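Local coordinates for protein serine protease inhibitor (Thermoanaerobacter tengcongensis, PDB 2PEF) that probably inhibits serine proteases as a member of the serpin family, and is captured here in the latent state, at residues E195-E201 and V259-K265; A226-D230 and R349-F353. One frame throughout, in Å; residues are numbered along the deposited sequence. Where two conformers were deposited one is given.

Contact 1. Residues E195-E201 and V259-K265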
ATOM      1  N   GLU A 195      18.513  13.904 -11.824  1.00 11.37           N
ATOM      2  CA  GLU A 195      19.635  13.274 -11.152  1.00 12.35           C
ATOM      3  C   GLU A 195      19.454  11.763 -11.080  1.00 11.76           C
ATOM      4  O   GLU A 195      18.407  11.268 -10.655  1.00 11.83           O
ATOM      5  CB  GLU A 195      19.843  13.873  -9.761  1.00 12.25           C
ATOM      6  CG  GLU A 195      20.563  15.216  -9.783  1.00 13.96           C
ATOM      7  CD  GLU A 195      20.974  15.696  -8.399  1.00 14.66           C
ATOM      8  OE1 GLU A 195      20.096  15.825  -7.519  1.00 17.84           O
ATOM      9  OE2 GLU A 195      22.181  15.955  -8.193  1.00 17.66           O
ATOM     10  N   PHE A 196      20.483  11.047 -11.526  1.00 11.09           N
ATOM     11  CA  PHE A 196      20.520   9.596 -11.471  1.00 11.44           C
ATOM     12  C   PHE A 196      21.611   9.147 -10.512  1.00 11.82           C
ATOM     13  O   PHE A 196      22.655   9.787 -10.396  1.00 12.72           O
ATOM     14  CB  PHE A 196      20.742   9.009 -12.863  1.00 10.67           C
ATOM     15  CG  PHE A 196      19.477   8.834 -13.652  1.00 14.03           C
ATOM     16  CD1 PHE A 196      18.829   9.933 -14.211  1.00 15.40           C
ATOM     17  CD2 PHE A 196      18.934   7.571 -13.836  1.00 10.82           C
ATOM     18  CE1 PHE A 196      17.653   9.770 -14.946  1.00 14.09           C
ATOM     19  CE2 PHE A 196      17.753   7.395 -14.574  1.00 13.93           C
ATOM     20  CZ  PHE A 196      17.117   8.498 -15.129  1.00 13.80           C
ATOM     21  N   MET A 197      21.351   8.053  -9.813  1.00 10.85           N
ATOM     22  CA  MET A 197      22.206   7.638  -8.712  1.00 11.55           C
ATOM     23  C   MET A 197      22.833   6.275  -9.000  1.00 11.95           C
ATOM     24  O   MET A 197      22.125   5.280  -9.183  1.00 12.55           O
ATOM     25  CB  MET A 197      21.410   7.614  -7.404  1.00 11.35           C
ATOM     26  CG  MET A 197      20.591   8.881  -7.128  1.00  9.83           C
ATOM     27  SD  MET A 197      19.792   8.909  -5.509  1.00 11.68           S
ATOM     28  CE  MET A 197      18.584   7.594  -5.669  1.00 12.21           C
ATOM     29  N   ASN A 198      24.164   6.255  -9.042  1.00 11.48           N
ATOM     30  CA  ASN A 198      24.944   5.064  -9.376  1.00 10.90           C
ATOM     31  C   ASN A 198      25.381   4.308  -8.137  1.00 10.75           C
ATOM     32  O   ASN A 198      25.856   4.910  -7.168  1.00 11.42           O
ATOM     33  CB  ASN A 198      26.205   5.452 -10.151  1.00 11.58           C
ATOM     34  CG  ASN A 198      25.914   5.980 -11.540  1.00 14.78           C
ATOM     35  OD1 ASN A 198      24.850   5.743 -12.108  1.00 14.94           O
ATOM     36  ND2 ASN A 198      26.884   6.695 -12.105  1.00 19.05           N
ATOM     37  N   SER A 199      25.241   2.987  -8.187  1.00 10.55           N
ATOM     38  CA  SER A 199      25.704   2.121  -7.110  1.00 11.12           C
ATOM     39  C   SER A 199      26.166   0.766  -7.626  1.00 11.28           C
ATOM     40  O   SER A 199      25.892   0.388  -8.770  1.00 11.79           O
ATOM     41  CB  SER A 199      24.593   1.916  -6.079  1.00 11.39           C
ATOM     42  OG  SER A 199      23.477   1.281  -6.675  1.00 10.31           O
ATOM     43  N   GLU A 200      26.884   0.045  -6.770  1.00 11.75           N
ATOM     44  CA  GLU A 200      27.151  -1.361  -6.996  1.00 12.19           C
ATOM     45  C   GLU A 200      26.212  -2.152  -6.117  1.00 12.13           C
ATOM     46  O   GLU A 200      26.178  -1.960  -4.898  1.00 13.10           O
ATOM     47  CB  GLU A 200      28.588  -1.715  -6.636  1.00 12.33           C
ATOM     48  CG  GLU A 200      29.612  -1.240  -7.632  1.00 13.67           C
ATOM     49  CD  GLU A 200      31.025  -1.407  -7.126  1.00 16.56           C
ATOM     50  OE1 GLU A 200      31.225  -2.096  -6.097  1.00 15.03           O
ATOM     51  OE2 GLU A 200      31.937  -0.845  -7.763  1.00 14.72           O
ATOM     52  N   GLU A 201      25.439  -3.033  -6.736  1.00 11.36           N
ATOM     53  CA  GLU A 201      24.540  -3.896  -5.980  1.00 10.90           C
ATOM     54  C   GLU A 201      24.960  -5.349  -6.121  1.00 10.99           C
ATOM     55  O   GLU A 201      25.738  -5.690  -7.012  1.00 12.34           O
ATOM     56  CB  GLU A 201      23.082  -3.672  -6.395  1.00 11.29           C
ATOM     57  CG  GLU A 201      22.588  -2.232  -6.209  1.00 10.11           C
ATOM     58  CD  GLU A 201      22.770  -1.681  -4.794  1.00 14.58           C
ATOM     59  OE1 GLU A 201      22.803  -2.460  -3.808  1.00 10.25           O
ATOM     60  OE2 GLU A 201      22.875  -0.444  -4.679  1.00 13.07           O
ATOM     61  N   VAL A 259      26.482  -5.943  -9.659  1.00 11.00           N
ATOM     62  CA  VAL A 259      25.666  -5.238 -10.663  0.50 11.67           C
ATOM     63  C   VAL A 259      25.963  -3.737 -10.623  1.00 12.46           C
ATOM     64  O   VAL A 259      25.978  -3.152  -9.539  1.00 13.02           O
ATOM     65  CB  VAL A 259      24.145  -5.408 -10.355  0.50 11.40           C
ATOM     66  CG1 VAL A 259      23.278  -4.840 -11.478  0.50 11.10           C
ATOM     67  CG2 VAL A 259      23.791  -6.864 -10.091  0.50 11.47           C
ATOM     68  N   ARG A 260      26.155  -3.116 -11.783  1.00 11.96           N
ATOM     69  CA  ARG A 260      26.265  -1.670 -11.854  1.00 12.39           C
ATOM     70  C   ARG A 260      24.853  -1.115 -12.009  1.00 13.12           C
ATOM     71  O   ARG A 260      24.238  -1.246 -13.074  1.00 11.84           O
ATOM     72  CB  ARG A 260      27.162  -1.254 -13.021  1.00 11.77           C
ATOM     73  CG  ARG A 260      27.404   0.230 -13.096  1.00 15.33           C
ATOM     74  CD  ARG A 260      28.580   0.581 -13.992  1.00 16.88           C
ATOM     75  NE  ARG A 260      28.997   1.952 -13.729  1.00 21.48           N
ATOM     76  CZ  ARG A 260      29.891   2.301 -12.808  1.00 21.04           C
ATOM     77  NH1 ARG A 260      30.497   1.377 -12.065  1.00 22.05           N
ATOM     78  NH2 ARG A 260      30.182   3.580 -12.630  1.00 23.25           N
ATOM     79  N   ALA A 261      24.346  -0.511 -10.937  1.00 12.21           N
ATOM     80  CA  ALA A 261      22.952  -0.066 -10.879  1.00 12.26           C
ATOM     81  C   ALA A 261      22.819   1.443 -11.011  1.00 12.86           C
ATOM     82  O   ALA A 261      23.690   2.196 -10.575  1.00 12.15           O
ATOM     83  CB  ALA A 261      22.303  -0.536  -9.586  1.00 13.09           C
ATOM     84  N   SER A 262      21.722   1.868 -11.627  1.00 13.04           N
ATOM     85  CA  SER A 262      21.403   3.279 -11.767  1.00 14.71           C
ATOM     86  C   SER A 262      19.931   3.497 -11.437  1.00 14.50           C
ATOM     87  O   SER A 262      19.054   2.844 -12.007  1.00 16.30           O
ATOM     88  CB  SER A 262      21.729   3.768 -13.178  1.00 15.17           C
ATOM     89  OG  SER A 262      21.197   5.060 -13.413  1.00 21.16           O
ATOM     90  N   LEU A 263      19.684   4.420 -10.513  1.00 13.26           N
ATOM     91  CA  LEU A 263      18.338   4.717 -10.047  0.50 12.14           C
ATOM     92  C   LEU A 263      18.105   6.224 -10.071  1.00 12.58           C
ATOM     93  O   LEU A 263      18.886   6.985  -9.502  1.00 11.61           O
ATOM     94  CB  LEU A 263      18.142   4.179  -8.625  0.50 12.53           C
ATOM     95  CG  LEU A 263      16.762   4.296  -7.973  0.50  9.35           C
ATOM     96  CD1 LEU A 263      15.739   3.431  -8.710  0.50  5.43           C
ATOM     97  CD2 LEU A 263      16.843   3.897  -6.507  0.50  9.37           C
ATOM     98  N   PRO A 264      17.030   6.673 -10.748  1.00 12.26           N
ATOM     99  CA  PRO A 264      16.799   8.115 -10.687  1.00 11.38           C
ATOM    100  C   PRO A 264      16.247   8.515  -9.328  1.00 11.45           C
ATOM    101  O   PRO A 264      15.560   7.722  -8.682  1.00 12.57           O
ATOM    102  CB  PRO A 264      15.712   8.342 -11.742  1.00 12.52           C
ATOM    103  CG  PRO A 264      14.967   7.039 -11.790  1.00 14.28           C
ATOM    104  CD  PRO A 264      16.013   5.982 -11.566  1.00 13.11           C
ATOM    105  N   LYS A 265      16.537   9.738  -8.899  1.00 11.19           N
ATOM    106  CA  LYS A 265      15.776  10.326  -7.805  1.00 11.08           C
ATOM    107  C   LYS A 265      14.355  10.512  -8.324  1.00 10.98           C
ATOM    108  O   LYS A 265      14.155  10.978  -9.455  1.00 12.62           O
ATOM    109  CB  LYS A 265      16.367  11.666  -7.387  1.00 11.87           C
ATOM    110  CG  LYS A 265      17.759  11.565  -6.800  1.00 13.10           C
ATOM    111  CD  LYS A 265      18.181  12.868  -6.137  1.00 15.33           C
ATOM    112  CE  LYS A 265      19.643  12.821  -5.726  1.00 16.26           C
ATOM    113  NZ  LYS A 265      20.120  14.135  -5.203  1.00 15.49           N
TER
HETATM  114  O   HOH W   1      31.502   1.500  -9.117  1.00 33.44           O

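Contact 2. Residues A226-D230 and R349-F353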
ATOM      1  N   ALA A 226      14.025  -3.190  -7.957  1.00 10.87           N
ATOM      2  CA  ALA A 226      13.825  -2.481  -9.228  1.00 11.45           C
ATOM      3  C   ALA A 226      13.786  -3.493 -10.361  1.00 11.42           C
ATOM      4  O   ALA A 226      14.671  -4.342 -10.456  1.00 12.03           O
ATOM      5  CB  ALA A 226      14.936  -1.465  -9.464  1.00 12.32           C
ATOM      6  N   ILE A 227      12.755  -3.416 -11.204  1.00 11.14           N
ATOM      7  CA  ILE A 227      12.565  -4.378 -12.290  1.00 11.76           C
ATOM      8  C   ILE A 227      12.375  -3.636 -13.604  1.00 11.91           C
ATOM      9  O   ILE A 227      11.496  -2.789 -13.715  1.00 11.96           O
ATOM     10  CB  ILE A 227      11.348  -5.300 -12.032  1.00 10.15           C
ATOM     11  CG1 ILE A 227      11.525  -6.073 -10.724  1.00 12.83           C
ATOM     12  CG2 ILE A 227      11.126  -6.260 -13.216  1.00 12.50           C
ATOM     13  CD1 ILE A 227      10.257  -6.725 -10.232  1.00 12.63           C
ATOM     14  N   LEU A 228      13.208  -3.954 -14.590  1.00 12.20           N
ATOM     15  CA  LEU A 228      13.177  -3.264 -15.869  1.00 12.30           C
ATOM     16  C   LEU A 228      12.753  -4.198 -17.003  1.00 12.19           C
ATOM     17  O   LEU A 228      13.552  -5.009 -17.467  1.00 11.55           O
ATOM     18  CB  LEU A 228      14.554  -2.661 -16.179  1.00 12.68           C
ATOM     19  CG  LEU A 228      14.703  -1.827 -17.454  1.00 14.42           C
ATOM     20  CD1 LEU A 228      14.117  -0.432 -17.257  1.00 16.52           C
ATOM     21  CD2 LEU A 228      16.173  -1.746 -17.836  1.00 16.85           C
ATOM     22  N   PRO A 229      11.483  -4.102 -17.436  1.00 12.46           N
ATOM     23  CA  PRO A 229      11.042  -4.867 -18.605  1.00 11.48           C
ATOM     24  C   PRO A 229      11.835  -4.474 -19.853  1.00 11.49           C
ATOM     25  O   PRO A 229      12.146  -3.298 -20.046  1.00 12.52           O
ATOM     26  CB  PRO A 229       9.568  -4.474 -18.737  1.00 12.23           C
ATOM     27  CG  PRO A 229       9.175  -4.045 -17.353  1.00 14.05           C
ATOM     28  CD  PRO A 229      10.379  -3.317 -16.856  1.00 11.90           C
ATOM     29  N   ASP A 230      12.169  -5.460 -20.680  1.00  9.89           N
ATOM     30  CA  ASP A 230      12.989  -5.211 -21.866  1.00  9.88           C
ATOM     31  C   ASP A 230      12.155  -4.764 -23.065  1.00 10.04           C
ATOM     32  O   ASP A 230      10.934  -4.651 -22.966  1.00 10.24           O
ATOM     33  CB  ASP A 230      13.901  -6.412 -22.188  1.00 10.98           C
ATOM     34  CG  ASP A 230      13.147  -7.637 -22.707  1.00 12.91           C
ATOM     35  OD1 ASP A 230      12.010  -7.526 -23.221  1.00 13.72           O
ATOM     36  OD2 ASP A 230      13.728  -8.739 -22.618  1.00 13.63           O
ATOM     37  N   ARG A 349      12.847   3.890 -20.587  1.00 13.61           N
ATOM     38  CA  ARG A 349      13.123   2.715 -19.777  1.00 13.64           C
ATOM     39  C   ARG A 349      12.336   2.795 -18.463  1.00 12.45           C
ATOM     40  O   ARG A 349      12.926   2.970 -17.389  1.00 11.36           O
ATOM     41  CB  ARG A 349      14.625   2.566 -19.517  1.00 14.87           C
ATOM     42  CG  ARG A 349      15.467   2.471 -20.783  1.00 18.05           C
ATOM     43  CD  ARG A 349      16.801   1.805 -20.507  1.00 20.73           C
ATOM     44  NE  ARG A 349      17.633   2.594 -19.602  1.00 22.58           N
ATOM     45  CZ  ARG A 349      18.659   2.108 -18.912  1.00 23.14           C
ATOM     46  NH1 ARG A 349      18.985   0.826 -19.008  1.00 22.23           N
ATOM     47  NH2 ARG A 349      19.356   2.905 -18.112  1.00 27.66           N
ATOM     48  N   PRO A 350      10.997   2.654 -18.542  1.00 10.73           N
ATOM     49  CA  PRO A 350      10.203   2.694 -17.320  1.00 10.83           C
ATOM     50  C   PRO A 350      10.470   1.434 -16.510  1.00 10.46           C
ATOM     51  O   PRO A 350      10.999   0.454 -17.051  1.00 10.29           O
ATOM     52  CB  PRO A 350       8.761   2.715 -17.834  1.00 10.68           C
ATOM     53  CG  PRO A 350       8.831   2.055 -19.159  1.00 11.55           C
ATOM     54  CD  PRO A 350      10.156   2.422 -19.734  1.00 11.43           C
ATOM     55  N   PHE A 351      10.132   1.465 -15.226  1.00  9.73           N
ATOM     56  CA  PHE A 351      10.418   0.336 -14.355  1.00  9.21           C
ATOM     57  C   PHE A 351       9.391   0.146 -13.254  1.00 10.04           C
ATOM     58  O   PHE A 351       8.655   1.065 -12.910  1.00  9.66           O
ATOM     59  CB  PHE A 351      11.835   0.438 -13.769  1.00  9.94           C
ATOM     60  CG  PHE A 351      12.062   1.643 -12.897  1.00  7.11           C
ATOM     61  CD1 PHE A 351      11.858   1.570 -11.517  1.00  6.05           C
ATOM     62  CD2 PHE A 351      12.513   2.840 -13.442  1.00  8.50           C
ATOM     63  CE1 PHE A 351      12.082   2.676 -10.703  1.00  9.76           C
ATOM     64  CE2 PHE A 351      12.739   3.952 -12.634  1.00  7.74           C
ATOM     65  CZ  PHE A 351      12.529   3.866 -11.262  1.00 11.08           C
ATOM     66  N   ILE A 352       9.358  -1.073 -12.727  1.00  9.18           N
ATOM     67  CA  ILE A 352       8.496  -1.447 -11.617  1.00  9.65           C
ATOM     68  C   ILE A 352       9.396  -1.487 -10.394  1.00  9.57           C
ATOM     69  O   ILE A 352      10.563  -1.854 -10.496  1.00 10.25           O
ATOM     70  CB  ILE A 352       7.834  -2.840 -11.868  1.00  8.98           C
ATOM     71  CG1 ILE A 352       6.771  -2.753 -12.971  1.00 13.47           C
ATOM     72  CG2 ILE A 352       7.191  -3.415 -10.596  1.00 12.00           C
ATOM     73  CD1 ILE A 352       7.310  -2.818 -14.380  1.00 16.96           C
ATOM     74  N   PHE A 353       8.877  -1.078  -9.244  1.00  9.97           N
ATOM     75  CA  PHE A 353       9.660  -1.181  -8.020  1.00  9.39           C
ATOM     76  C   PHE A 353       8.797  -1.640  -6.861  1.00  9.77           C
ATOM     77  O   PHE A 353       7.564  -1.558  -6.913  1.00 10.29           O
ATOM     78  CB  PHE A 353      10.344   0.151  -7.685  1.00 10.72           C
ATOM     79  CG  PHE A 353       9.387   1.226  -7.285  1.00  7.26           C
ATOM     80  CD1 PHE A 353       9.011   1.384  -5.953  1.00  9.83           C
ATOM     81  CD2 PHE A 353       8.862   2.082  -8.237  1.00  7.25           C
ATOM     82  CE1 PHE A 353       8.108   2.374  -5.585  1.00 11.84           C
ATOM     83  CE2 PHE A 353       7.956   3.074  -7.880  1.00  9.52           C
ATOM     84  CZ  PHE A 353       7.582   3.224  -6.549  1.00  9.38           C
TER
HETATM   85  O   HOH W   2      11.585  -0.675 -19.511  1.00 18.17           O

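Contact 1. Residues E195-E201 and V259-K265
In sheet C of the serpin fold, Phe196 and Pro264 pair across two antiparallel strands, the proline CB lying over the aromatic face 3.7 Å from the ring centroid and 16° off its normal. With CG anti to the carbonyl carbon (chi1 -86°), the Phe196 ring swings back over the proline, whose rigid C-H groups suit a flat pi surface; Ser262 OG meets the ring edge, 3.4 Å from Phe196 CD2. A ladder of backbone bonds joins the strands: Ser199 and Ala261 bond both ways, with Ala261 N 2.8 Å from Ser199 O. These two strands are s3C and s2C in serpin nomenclature, and Asn198 OD1 takes a hydrogen bond from His180 NE2 of the neighbouring strand 179-185. At one end Lys265 runs extended beside Glu195; its NZ makes a salt bridge 2.9 Å long to Glu195 OE1, approaching from above the carboxylate plane, and a second one to Glu320. Its CG packs 3.6 Å from Met197 SD. Replacing it with an alanine is likely to leave both glutamates without their shared cation and the methionine sulfur less covered. At the exposed end, water links Glu200 OE2 (2.7 Å) to Arg260 NH1 (3.1 Å).

Contact 2. Residues A226-D230 and R349-F353
Pro229 and Ile352 touch at the apolar centre of this strand pair, the proline CG 3.7 Å from Ile352 CD1 with the two side chains at about a right angle. Ile227 faces Ile352 on the same side of the sheet, CB to CB at 4.3 Å, and helix 235-241 covers this face through Tyr238 and Ile239; branched side chains and a compact proline ring suit a layer between strand and helix. In Phe351, placing CG between the backbone N and the carbonyl carbon (chi1 62°) carries the ring off the partner strand and keeps CB as the side-chain atom nearest Ile227 O, at 3.2 Å. Further out, Leu228 reaches CD1 across to within 3.2 Å of Pro350 O and 3.8 Å of Arg349 CB, where the two strands diverge. Strand 222-229 and the part of 345-357 from Pro350 onward are s3B and s4B of serpin sheet B, and here the isoleucines form a hydrogen-bonded antiparallel pair: Ile227 N lies 2.8 Å from Ile352 O, and Ile352 N bonds back to Ile227 O. Beyond them, neither Pro229 nor Pro350 has an amide hydrogen to continue the ladder. A water donates instead to both carbonyls, 2.7 Å from Pro229 O and 2.8 Å from Pro350 O. The chemistry thus implies direct pairing in the buried part, giving way to solvent-mediated pairing where the prolines end it.

In the fold
Contacts 1 and 2 belong to sheets C and B of one serpin body, with centres 13 Å apart, and their segments alternate along the chain. They meet through the Phe351 ring, which packs on 259-265: Phe351 CE2 is 3.9 Å from Pro264 CG. Pro264 therefore packs against both Phe196 and Phe351. Contact 1 also reaches sheet A, where Met197 and Leu263 touch Val318 at the end of strand 310-318. In this latent form strand 322-331 lies between 310-318 and 158-169, consistent with a reactive-centre loop inserted into sheet A.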